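Local coordinates for protein GH18 chiitnase (Pseudoalteromonas aurantia, PDB 6K7Z) that probably hydrolyses chitin as a family 18 endochitinase built on a TIM barrel, at residues 115-120 with 185-190; 161-164 with 170-173; 192-197 with 202-207. One frame throughout, in Å; residues are numbered along the deposited sequence.

Interaction 1: residues 115-120 with 185-190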
# COMPACT_ATOMS: atom_id res chain seq x y z
N ASP A 115 -1.23 0.02 -5.28
CA ASP A 115 -0.76 -1.33 -4.97
C ASP A 115 -0.43 -2.03 -6.28
O ASP A 115 -1.19 -2.85 -6.80
CB ASP A 115 -1.81 -2.08 -4.16
CG ASP A 115 -1.33 -3.44 -3.67
OD1 ASP A 115 -0.18 -3.83 -3.98
OD2 ASP A 115 -2.10 -4.12 -2.97
N TYR A 116 0.74 -1.70 -6.81
CA TYR A 116 1.19 -2.14 -8.14
C TYR A 116 2.10 -3.35 -8.00
O TYR A 116 3.13 -3.29 -7.33
CB TYR A 116 1.92 -0.99 -8.82
CG TYR A 116 2.50 -1.29 -10.18
CD1 TYR A 116 1.75 -1.11 -11.32
CD2 TYR A 116 3.82 -1.73 -10.31
CE1 TYR A 116 2.29 -1.36 -12.57
CE2 TYR A 116 4.37 -1.99 -11.57
CZ TYR A 116 3.59 -1.79 -12.69
OH TYR A 116 4.11 -2.03 -13.95
N GLU A 117 1.72 -4.46 -8.66
CA GLU A 117 2.43 -5.73 -8.51
C GLU A 117 2.86 -6.33 -9.85
O GLU A 117 3.17 -7.53 -9.92
CB GLU A 117 1.57 -6.73 -7.72
CG GLU A 117 0.86 -6.10 -6.50
CD GLU A 117 0.46 -7.12 -5.43
OE1 GLU A 117 0.48 -8.33 -5.72
OE2 GLU A 117 0.14 -6.72 -4.28
N ASP A 118 2.89 -5.54 -10.93
CA ASP A 118 3.19 -6.07 -12.26
C ASP A 118 4.70 -6.12 -12.46
O ASP A 118 5.32 -5.29 -13.14
CB ASP A 118 2.50 -5.24 -13.34
CG ASP A 118 2.64 -5.86 -14.73
OD1 ASP A 118 3.09 -7.02 -14.83
OD2 ASP A 118 2.32 -5.17 -15.71
N THR A 119 5.31 -7.14 -11.85
CA THR A 119 6.76 -7.25 -11.83
C THR A 119 7.34 -7.33 -13.24
O THR A 119 8.43 -6.80 -13.50
CB THR A 119 7.14 -8.49 -11.02
OG1 THR A 119 6.56 -8.38 -9.71
CG2 THR A 119 8.66 -8.62 -10.90
N ALA A 120 6.64 -8.01 -14.15
CA ALA A 120 7.18 -8.19 -15.50
C ALA A 120 7.39 -6.87 -16.23
O ALA A 120 8.17 -6.83 -17.18
CB ALA A 120 6.26 -9.09 -16.33
N ASN A 185 4.41 1.26 1.28
CA ASN A 185 4.00 0.12 2.10
C ASN A 185 4.74 -1.10 1.58
O ASN A 185 4.27 -1.79 0.68
CB ASN A 185 2.49 -0.09 2.02
CG ASN A 185 1.69 1.08 2.58
OD1 ASN A 185 1.96 1.57 3.68
ND2 ASN A 185 0.70 1.54 1.82
N VAL A 186 5.94 -1.37 2.12
CA VAL A 186 6.76 -2.46 1.61
C VAL A 186 6.19 -3.80 2.09
O VAL A 186 6.01 -4.02 3.29
CB VAL A 186 8.23 -2.32 2.05
CG1 VAL A 186 9.07 -3.43 1.43
CG2 VAL A 186 8.78 -0.93 1.67
N GLN A 187 5.92 -4.70 1.15
CA GLN A 187 5.32 -6.00 1.47
C GLN A 187 6.42 -7.00 1.78
O GLN A 187 6.92 -7.70 0.90
CB GLN A 187 4.45 -6.50 0.32
CG GLN A 187 3.46 -5.48 -0.21
CD GLN A 187 2.52 -6.08 -1.25
OE1 GLN A 187 2.26 -7.29 -1.23
NE2 GLN A 187 2.00 -5.24 -2.15
N PHE A 188 6.78 -7.10 3.06
CA PHE A 188 7.79 -8.08 3.44
C PHE A 188 7.15 -9.46 3.60
O PHE A 188 7.29 -10.10 4.65
CB PHE A 188 8.51 -7.64 4.72
CG PHE A 188 9.46 -6.49 4.51
CD1 PHE A 188 10.64 -6.66 3.79
CD2 PHE A 188 9.16 -5.22 5.01
CE1 PHE A 188 11.51 -5.61 3.60
CE2 PHE A 188 10.04 -4.16 4.82
CZ PHE A 188 11.22 -4.35 4.11
N TYR A 189 6.46 -9.92 2.56
CA TYR A 189 5.86 -11.24 2.55
C TYR A 189 5.66 -11.64 1.09
O TYR A 189 5.79 -10.82 0.18
CB TYR A 189 4.54 -11.27 3.33
CG TYR A 189 3.61 -10.13 3.02
CD1 TYR A 189 3.70 -8.93 3.71
CD2 TYR A 189 2.64 -10.25 2.03
CE1 TYR A 189 2.85 -7.87 3.43
CE2 TYR A 189 1.78 -9.21 1.75
CZ TYR A 189 1.88 -8.02 2.45
OH TYR A 189 1.02 -6.97 2.17
N ASN A 190 5.39 -12.93 0.88
CA ASN A 190 5.29 -13.51 -0.46
C ASN A 190 6.55 -13.27 -1.27
O ASN A 190 6.50 -13.25 -2.51
CB ASN A 190 4.08 -12.98 -1.22
CG ASN A 190 2.77 -13.30 -0.54
OD1 ASN A 190 2.65 -14.32 0.15
ND2 ASN A 190 1.78 -12.43 -0.71
O HOH W 1 0.46 -8.91 -2.52
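D115 and E117 are the last two acidic residues of the DxxDxDxE signature of family 18 chitinases, and both meet Q187. The signature runs along strand 111-115 of the TIM barrel and ends with E117 in the loop beyond. Q187 closes strand 183-187, two strands further round the sheet. By family resemblance E117 holds the position of the catalytic acid, so this contact probably lies in the active site. Q187 reaches across with a chain extended beyond CG (chi2 -174°), and its amide nitrogen faces one oxygen of each carboxylate. NE2 donates to E117 OE2 at 3.2 Å. The bond is nearly straight, with an N-H...O angle of 169°. The acceptor lies in the amide plane of Q187, but the amide meets E117 from above the carboxylate plane, 46° out of it. D115 OD1 lies 3.2 Å from Q187 NE2, with its carboxylate turned steeply against the amide. The two acids crowd together as well: D115 OD1 and E117 OE2 are 2.9 Å apart. Q187 NE2 has a further partner in A155 O, so the amide nitrogen is gripped from both the loop after strand 151-154 and the signature. These bonds fix which end of the amide faces the acids. A leucine in place of Q187 would probably leave E117 OE2 and A155 O without their shared donor and a water without one of its acceptors. That water bridges the same pair of side chains, donating to E117 OE2 at 2.8 Å and to Q187 OE1 at 2.7 Å.

Interaction 2: residues 161-164 with 170-173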
# COMPACT_ATOMS: atom_id res chain seq x y z
N LEU A 161 12.91 -2.56 -4.85
CA LEU A 161 13.70 -1.53 -4.18
C LEU A 161 15.17 -1.91 -4.02
O LEU A 161 15.93 -1.18 -3.37
CB LEU A 161 13.09 -1.23 -2.81
CG LEU A 161 11.71 -0.57 -2.85
CD1 LEU A 161 10.97 -0.72 -1.53
CD2 LEU A 161 11.83 0.90 -3.22
N GLU A 162 15.59 -3.02 -4.61
CA GLU A 162 16.95 -3.52 -4.47
C GLU A 162 17.83 -2.83 -5.50
O GLU A 162 17.74 -3.12 -6.70
CB GLU A 162 16.96 -5.04 -4.63
CG GLU A 162 16.35 -5.77 -3.44
CD GLU A 162 17.25 -5.72 -2.22
OE1 GLU A 162 18.45 -6.02 -2.38
OE2 GLU A 162 16.78 -5.35 -1.12
N GLN A 163 18.66 -1.89 -5.03
CA GLN A 163 19.63 -1.21 -5.89
C GLN A 163 20.37 -2.21 -6.76
O GLN A 163 20.92 -3.20 -6.26
CB GLN A 163 20.62 -0.43 -5.03
CG GLN A 163 21.63 0.40 -5.81
CD GLN A 163 21.03 1.67 -6.40
OE1 GLN A 163 20.94 1.84 -7.62
NE2 GLN A 163 20.64 2.59 -5.52
N GLY A 164 20.34 -2.00 -8.06
CA GLY A 164 21.02 -2.89 -8.97
C GLY A 164 20.29 -4.15 -9.37
O GLY A 164 20.72 -4.86 -10.20
N TYR A 170 11.20 0.24 -8.68
CA TYR A 170 10.90 1.34 -7.77
C TYR A 170 12.12 2.16 -7.38
O TYR A 170 11.96 3.27 -6.86
CB TYR A 170 10.20 0.83 -6.50
CG TYR A 170 8.71 0.92 -6.62
CD1 TYR A 170 8.00 -0.03 -7.33
CD2 TYR A 170 8.02 1.98 -6.06
CE1 TYR A 170 6.62 0.04 -7.43
CE2 TYR A 170 6.63 2.08 -6.18
CZ TYR A 170 5.95 1.11 -6.87
OH TYR A 170 4.59 1.17 -7.01
N VAL A 171 13.33 1.64 -7.60
CA VAL A 171 14.52 2.49 -7.47
C VAL A 171 14.40 3.67 -8.42
O VAL A 171 14.55 4.84 -8.03
CB VAL A 171 15.80 1.69 -7.74
CG1 VAL A 171 17.01 2.61 -7.83
CG2 VAL A 171 16.02 0.66 -6.63
N GLU A 172 14.10 3.39 -9.69
CA GLU A 172 13.86 4.46 -10.65
C GLU A 172 12.70 5.33 -10.21
O GLU A 172 12.78 6.56 -10.30
CB GLU A 172 13.60 3.87 -12.04
CG GLU A 172 13.41 4.92 -13.13
CD GLU A 172 13.18 4.32 -14.52
OE1 GLU A 172 13.60 3.16 -14.77
OE2 GLU A 172 12.57 5.01 -15.37
N VAL A 173 11.62 4.72 -9.72
CA VAL A 173 10.46 5.50 -9.31
C VAL A 173 10.86 6.51 -8.23
O VAL A 173 10.61 7.72 -8.37
CB VAL A 173 9.33 4.58 -8.83
CG1 VAL A 173 8.20 5.40 -8.22
CG2 VAL A 173 8.79 3.75 -10.00
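L161 and V171 bring the loop 161-164 and the first turn of helix 169-177 within 5.3 Å, CA to CA. Packing of apolar side chains is one part of the contact. L161 lays one branch against the stem of Y170, CD2 lying 3.7 Å from Y170 CB, and the two side chains cross obliquely. The Y170 ring itself leads away from the loop. Its hydroxyl bonds to H154 ND1, and its ring meets that of H154 nearly at a right angle. L161 also packs on L184 and V186 of strand 183-187, so it sits between helix and sheet.

The second part is a methyl against main chain. V171 CG2 lies 3.7 Å from L161 O and 4.0 Å from Q163 N, so it follows the backbone of the loop through three residues. The other V171 methyl, CG1, stands anti to the helix backbone N (chi1 171°). There it meets a polar side chain at van der Waals range: Q163 bends at chi2 (76°), which brings its OE1 to 4.0 Å from CG1. E162 points its CB away from the helix, and its carboxylate bonds to Y208 OH. Altogether this is the loop of a beta-alpha unit, leading from strand 151-154 and folding back on the helix it enters, as in a TIM barrel.

Interaction 3: residues 192-197 with 202-207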
# COMPACT_ATOMS: atom_id res chain seq x y z
N PRO A 192 10.53 -14.47 -0.86
CA PRO A 192 11.82 -14.96 -0.38
C PRO A 192 12.93 -14.15 -1.05
O PRO A 192 12.76 -13.72 -2.19
CB PRO A 192 11.85 -16.42 -0.85
CG PRO A 192 10.44 -16.74 -1.26
CD PRO A 192 9.86 -15.45 -1.73
N PRO A 193 14.06 -13.95 -0.37
CA PRO A 193 14.42 -14.46 0.96
C PRO A 193 14.06 -13.53 2.11
O PRO A 193 14.54 -13.73 3.23
CB PRO A 193 15.94 -14.61 0.86
CG PRO A 193 16.34 -13.49 -0.04
CD PRO A 193 15.22 -13.34 -1.05
N TRP A 194 13.23 -12.52 1.85
CA TRP A 194 12.79 -11.65 2.93
C TRP A 194 11.75 -12.31 3.83
O TRP A 194 11.72 -12.03 5.03
CB TRP A 194 12.21 -10.35 2.38
CG TRP A 194 13.20 -9.53 1.68
CD1 TRP A 194 13.99 -8.56 2.22
CD2 TRP A 194 13.53 -9.60 0.29
NE1 TRP A 194 14.79 -8.01 1.25
CE2 TRP A 194 14.53 -8.64 0.06
CE3 TRP A 194 13.07 -10.38 -0.77
CZ2 TRP A 194 15.10 -8.44 -1.20
CZ3 TRP A 194 13.63 -10.18 -2.02
CH2 TRP A 194 14.63 -9.21 -2.23
N SER A 195 10.88 -13.13 3.26
CA SER A 195 9.76 -13.70 4.01
C SER A 195 10.24 -14.41 5.27
O SER A 195 11.08 -15.32 5.19
CB SER A 195 8.97 -14.67 3.13
OG SER A 195 8.14 -13.99 2.21
N ALA A 196 9.73 -13.97 6.42
CA ALA A 196 9.99 -14.59 7.72
C ALA A 196 11.47 -14.65 8.05
O ALA A 196 11.93 -15.52 8.79
CB ALA A 196 9.37 -15.99 7.80
N ASN A 197 12.23 -13.69 7.51
CA ASN A 197 13.68 -13.63 7.66
C ASN A 197 14.02 -12.26 8.24
O ASN A 197 14.43 -11.35 7.51
CB ASN A 197 14.36 -13.89 6.32
CG ASN A 197 15.86 -13.91 6.40
OD1 ASN A 197 16.46 -13.50 7.39
ND2 ASN A 197 16.49 -14.37 5.32
N VAL A 202 15.40 -6.38 8.10
CA VAL A 202 15.98 -5.20 8.74
C VAL A 202 17.03 -4.55 7.84
O VAL A 202 17.02 -3.33 7.64
CB VAL A 202 16.59 -5.58 10.10
CG1 VAL A 202 17.43 -4.44 10.65
CG2 VAL A 202 15.46 -5.95 11.09
N SER A 203 17.97 -5.34 7.32
CA SER A 203 19.01 -4.74 6.49
C SER A 203 18.41 -4.10 5.25
O SER A 203 18.78 -2.97 4.88
CB SER A 203 20.07 -5.78 6.11
OG SER A 203 19.49 -6.84 5.39
N SER A 204 17.46 -4.78 4.62
CA SER A 204 16.81 -4.21 3.44
C SER A 204 16.03 -2.95 3.79
O SER A 204 16.12 -1.95 3.08
CB SER A 204 15.90 -5.25 2.78
OG SER A 204 16.66 -6.28 2.18
N TYR A 205 15.26 -2.98 4.89
CA TYR A 205 14.55 -1.78 5.32
C TYR A 205 15.50 -0.59 5.44
O TYR A 205 15.22 0.51 4.94
CB TYR A 205 13.83 -2.01 6.66
CG TYR A 205 13.11 -0.77 7.11
CD1 TYR A 205 11.83 -0.49 6.64
CD2 TYR A 205 13.73 0.16 7.94
CE1 TYR A 205 11.17 0.67 7.03
CE2 TYR A 205 13.08 1.32 8.32
CZ TYR A 205 11.80 1.57 7.85
OH TYR A 205 11.15 2.72 8.21
N LEU A 206 16.64 -0.78 6.11
CA LEU A 206 17.58 0.33 6.27
C LEU A 206 18.08 0.83 4.92
O LEU A 206 18.16 2.04 4.69
CB LEU A 206 18.74 -0.10 7.17
CG LEU A 206 18.35 -0.46 8.60
CD1 LEU A 206 19.54 -1.09 9.34
CD2 LEU A 206 17.85 0.78 9.33
N ASN A 207 18.42 -0.10 4.02
CA ASN A 207 18.85 0.29 2.67
C ASN A 207 17.78 1.12 1.98
O ASN A 207 18.09 2.12 1.31
CB ASN A 207 19.16 -0.96 1.84
CG ASN A 207 20.42 -1.66 2.29
OD1 ASN A 207 21.23 -1.09 3.01
ND2 ASN A 207 20.60 -2.90 1.84
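W194 and S204 are the residues that join loop 192-197 to helix 198-209. The loop begins with P192 and P193, linked by a cis peptide bond. P193 offers its carbonyl O to the side chain of N197, whose ND2 lies 2.9 Å away. That bond is bent, with an N-H...O angle of 133°. W194 comes next. Its CG stands anti to its own carbonyl carbon (chi1 -65°), which sends the indole out toward the helix. The indole edge does the touching. NE1 donates to S204 OG at 2.7 Å. OG lies close to the ring plane, and the N-H...O angle is 160°. S204 CB comes to 3.3 Å from W194 NE1, so the serine stem also rests at that edge. S204 OG has two weak outside partners, Q200 OE1 and E162 OE2. The buried indole N-H is thus satisfied by the serine hydroxyl, which has these two weak partners as well. P158, P159 and Y208 also touch the W194 side chain. From W194 the chain makes a type II beta turn, closed by N197 N to W194 O at 3.0 Å. S195 is the second residue of the turn. A196 takes the third place of the turn with positive phi. N197 then stands at the N-cap of helix 198-209. Its OD1 accepts a weak bond from Q200 N, while its ND2 reaches back to P193. A beta turn running into an N-cap here carries the chain from strand 183-187 into the following helix of the TIM barrel.

In the fold
Interactions 2 and 3 lie in successive beta-alpha units of one TIM barrel, and interaction 1 joins two strand ends. Interaction 1 is the innermost, its centre about 9 Å from the centre of the chain, and it holds the last two acids of the signature. Interactions 2 and 3 lie farther out, each about 17 Å from that centre. Their centres are about 13 and 14 Å from that of interaction 1, at the probable active site. Strand 183-187 ties interaction 1 to interaction 2, where V186 CG2 packs 3.9 Å from L161 CD1. Interaction 3 follows, with F188 CE1 4.1 Å from W194 CD1. E162 joins interactions 2 and 3, its OE2 3.5 Å from W194 CZ2.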